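Local coordinates for plastocyanin (Adiantum capillus-veneris, PDB 1KDJ), which carries electrons from the cytochrome b6-f complex to P700 of photosystem I, using a single bound copper ion, at residues I39-P44 and F73-S78. Sequence-based numbering, arbitrary orientation.
Sequences IVFDIP and FKAKVS
Ile39 and Phe41 meet Phe73 and Ala75 in a purely apolar contact between the two sheets of the plastocyanin sandwich, close to the centre of the chain. Strand 40-41 edges one sheet and strand 72-75 the other, and no hydrogen bond joins the two segments; even the nearest backbones, at Ile39 and Phe73, keep their CA atoms 8.2 Å apart, so side chains alone span the gap. CB of Ile39 lies 4.4 Å from CD2 of Phe73, whose CB points at the other sheet; with CG anti to the backbone N (chi1 177°), the ring runs beside its own strand in the direction of Ala75. Two residues further along each chain, Phe41 reaches across with the far part of its ring, where CE2 approaches CB of Ala75 at 4.4 Å. Val77 directs its CB inward, and Val77 and Phe41 each touch Tyr83 of strand 81-86. Backbone bonds tie each segment into its own sheet: Val40 to Tyr86, Phe73 to Phe29. Ile39, two residues after the copper ligand His37, has its side chain about 8 Å from the metal. Such face-to-face packing of two sheets is characteristic of the cupredoxin beta-sandwich, here in its hydrophobic core close to the blue copper site.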
ATOM      1  N   ILE A  39       3.704  -2.867  -2.090  1.00 13.47           N
ATOM      2  CA  ILE A  39       2.952  -2.279  -0.981  1.00 13.64           C
ATOM      3  C   ILE A  39       2.772  -3.381   0.053  1.00 11.45           C
ATOM      4  O   ILE A  39       2.165  -4.397  -0.282  1.00 12.04           O
ATOM      5  CB  ILE A  39       1.508  -1.813  -1.381  1.00 17.37           C
ATOM      6  CG1 ILE A  39       1.554  -0.765  -2.525  1.00 20.42           C
ATOM      7  CG2 ILE A  39       0.802  -1.242  -0.115  1.00 15.18           C
ATOM      8  CD1 ILE A  39       1.649  -1.310  -3.978  1.00 22.58           C
ATOM      9  N   VAL A  40       3.247  -3.112   1.239  1.00 12.24           N
ATOM     10  CA  VAL A  40       3.126  -4.007   2.375  1.00 15.47           C
ATOM     11  C   VAL A  40       2.629  -3.175   3.541  1.00 14.27           C
ATOM     12  O   VAL A  40       3.197  -2.129   3.858  1.00 14.93           O
ATOM     13  CB  VAL A  40       4.520  -4.653   2.726  1.00 14.40           C
ATOM     14  CG1 VAL A  40       4.420  -5.559   3.947  1.00 15.68           C
ATOM     15  CG2 VAL A  40       4.982  -5.488   1.559  1.00 14.40           C
ATOM     16  N   PHE A  41       1.600  -3.687   4.240  1.00 16.57           N
ATOM     17  CA  PHE A  41       1.060  -3.018   5.412  1.00 14.86           C
ATOM     18  C   PHE A  41       1.811  -3.360   6.662  1.00 16.60           C
ATOM     19  O   PHE A  41       2.191  -4.509   6.836  1.00 18.17           O
ATOM     20  CB  PHE A  41      -0.431  -3.384   5.613  1.00 15.56           C
ATOM     21  CG  PHE A  41      -1.356  -2.531   4.746  1.00 14.55           C
ATOM     22  CD1 PHE A  41      -1.771  -1.299   5.220  1.00 16.74           C
ATOM     23  CD2 PHE A  41      -1.720  -2.949   3.496  1.00 12.98           C
ATOM     24  CE1 PHE A  41      -2.553  -0.492   4.419  1.00 15.02           C
ATOM     25  CE2 PHE A  41      -2.499  -2.133   2.705  1.00 15.78           C
ATOM     26  CZ  PHE A  41      -2.913  -0.908   3.163  1.00 15.00           C
ATOM     27  N   ASP A  42       2.073  -2.391   7.516  1.00 18.11           N
ATOM     28  CA  ASP A  42       2.597  -2.603   8.850  1.00 22.81           C
ATOM     29  C   ASP A  42       1.496  -3.200   9.725  1.00 24.27           C
ATOM     30  O   ASP A  42       0.340  -2.773   9.635  1.00 23.20           O
ATOM     31  CB  ASP A  42       2.972  -1.328   9.505  1.00 27.53           C
ATOM     32  CG  ASP A  42       4.429  -1.176   9.851  1.00 33.81           C
ATOM     33  OD1 ASP A  42       5.100  -2.148  10.215  1.00 39.23           O
ATOM     34  OD2 ASP A  42       4.895  -0.047   9.758  1.00 38.41           O
ATOM     35  N   ILE A  43       1.773  -4.156  10.602  1.00 25.19           N
ATOM     36  CA  ILE A  43       0.720  -4.718  11.454  1.00 27.05           C
ATOM     37  C   ILE A  43       0.859  -3.985  12.776  1.00 27.80           C
ATOM     38  O   ILE A  43       1.948  -4.050  13.341  1.00 27.53           O
ATOM     39  CB  ILE A  43       0.907  -6.234  11.706  1.00 27.65           C
ATOM     40  CG1 ILE A  43       1.082  -7.018  10.408  1.00 26.40           C
ATOM     41  CG2 ILE A  43      -0.304  -6.716  12.512  1.00 27.06           C
ATOM     42  CD1 ILE A  43      -0.071  -6.945   9.422  1.00 26.01           C
ATOM     43  N   PRO A  44      -0.126  -3.253  13.318  1.00 29.24           N
ATOM     44  CA  PRO A  44       0.015  -2.540  14.574  1.00 31.65           C
ATOM     45  C   PRO A  44       0.258  -3.534  15.712  1.00 34.09           C
ATOM     46  O   PRO A  44      -0.218  -4.681  15.721  1.00 33.60           O
ATOM     47  CB  PRO A  44      -1.267  -1.765  14.696  1.00 31.59           C
ATOM     48  CG  PRO A  44      -1.832  -1.733  13.291  1.00 31.12           C
ATOM     49  CD  PRO A  44      -1.474  -3.121  12.797  1.00 30.03           C
ATOM     50  N   PHE A  73      -2.208  -3.322  -7.989  1.00 23.55           N
ATOM     51  CA  PHE A  73      -2.499  -4.158  -6.831  1.00 20.62           C
ATOM     52  C   PHE A  73      -3.712  -3.545  -6.144  1.00 21.10           C
ATOM     53  O   PHE A  73      -3.726  -2.344  -5.894  1.00 19.29           O
ATOM     54  CB  PHE A  73      -1.357  -4.139  -5.856  1.00 19.50           C
ATOM     55  CG  PHE A  73      -1.617  -4.926  -4.581  1.00 19.22           C
ATOM     56  CD1 PHE A  73      -1.911  -6.278  -4.662  1.00 20.09           C
ATOM     57  CD2 PHE A  73      -1.555  -4.276  -3.370  1.00 18.24           C
ATOM     58  CE1 PHE A  73      -2.150  -6.993  -3.512  1.00 17.94           C
ATOM     59  CE2 PHE A  73      -1.792  -5.002  -2.230  1.00 19.28           C
ATOM     60  CZ  PHE A  73      -2.088  -6.345  -2.303  1.00 17.20           C
ATOM     61  N   LYS A  74      -4.680  -4.356  -5.730  1.00 22.00           N
ATOM     62  CA  LYS A  74      -5.913  -3.875  -5.109  1.00 23.78           C
ATOM     63  C   LYS A  74      -6.017  -4.433  -3.687  1.00 23.70           C
ATOM     64  O   LYS A  74      -5.841  -5.653  -3.504  1.00 23.75           O
ATOM     65  CB  LYS A  74      -7.036  -4.345  -6.003  1.00 25.12           C
ATOM     66  CG  LYS A  74      -8.378  -3.701  -5.755  1.00 29.99           C
ATOM     67  CD  LYS A  74      -9.247  -3.917  -6.990  1.00 33.56           C
ATOM     68  CE  LYS A  74      -8.675  -3.117  -8.172  1.00 36.55           C
ATOM     69  NZ  LYS A  74      -9.694  -2.856  -9.182  1.00 39.57           N
ATOM     70  N   ALA A  75      -6.212  -3.563  -2.698  1.00 21.09           N
ATOM     71  CA  ALA A  75      -6.306  -3.946  -1.295  1.00 20.59           C
ATOM     72  C   ALA A  75      -7.674  -3.504  -0.723  1.00 21.10           C
ATOM     73  O   ALA A  75      -8.183  -2.439  -1.117  1.00 18.56           O
ATOM     74  CB  ALA A  75      -5.231  -3.259  -0.488  1.00 18.03           C
ATOM     75  N   LYS A  76      -8.313  -4.292   0.162  1.00 20.39           N
ATOM     76  CA  LYS A  76      -9.582  -3.947   0.824  1.00 19.16           C
ATOM     77  C   LYS A  76      -9.382  -4.180   2.313  1.00 19.17           C
ATOM     78  O   LYS A  76      -8.898  -5.249   2.712  1.00 18.72           O
ATOM     79  CB  LYS A  76     -10.721  -4.838   0.372  1.00 19.57           C
ATOM     80  CG  LYS A  76     -11.371  -4.463  -0.921  1.00 23.12           C
ATOM     81  CD  LYS A  76     -12.113  -5.680  -1.380  1.00 26.78           C
ATOM     82  CE  LYS A  76     -13.292  -5.315  -2.259  1.00 33.15           C
ATOM     83  NZ  LYS A  76     -14.397  -4.897  -1.409  1.00 38.84           N
ATOM     84  N   VAL A  77      -9.637  -3.184   3.149  1.00 16.50           N
ATOM     85  CA  VAL A  77      -9.552  -3.286   4.590  1.00 17.62           C
ATOM     86  C   VAL A  77     -10.928  -2.781   5.114  1.00 21.14           C
ATOM     87  O   VAL A  77     -11.488  -1.720   4.738  1.00 19.90           O
ATOM     88  CB  VAL A  77      -8.407  -2.420   5.130  1.00 14.80           C
ATOM     89  CG1 VAL A  77      -8.380  -2.537   6.655  1.00 15.04           C
ATOM     90  CG2 VAL A  77      -7.046  -2.878   4.565  1.00 15.84           C
ATOM     91  N   SER A  78     -11.573  -3.685   5.853  1.00 21.73           N
ATOM     92  CA  SER A  78     -12.872  -3.431   6.470  1.00 23.33           C
ATOM     93  C   SER A  78     -12.826  -2.800   7.860  1.00 21.80           C
ATOM     94  O   SER A  78     -13.793  -2.121   8.209  1.00 25.25           O
ATOM     95  CB  SER A  78     -13.660  -4.760   6.545  1.00 24.59           C
ATOM     96  OG  SER A  78     -13.601  -5.548   5.355  1.00 30.96           O
TER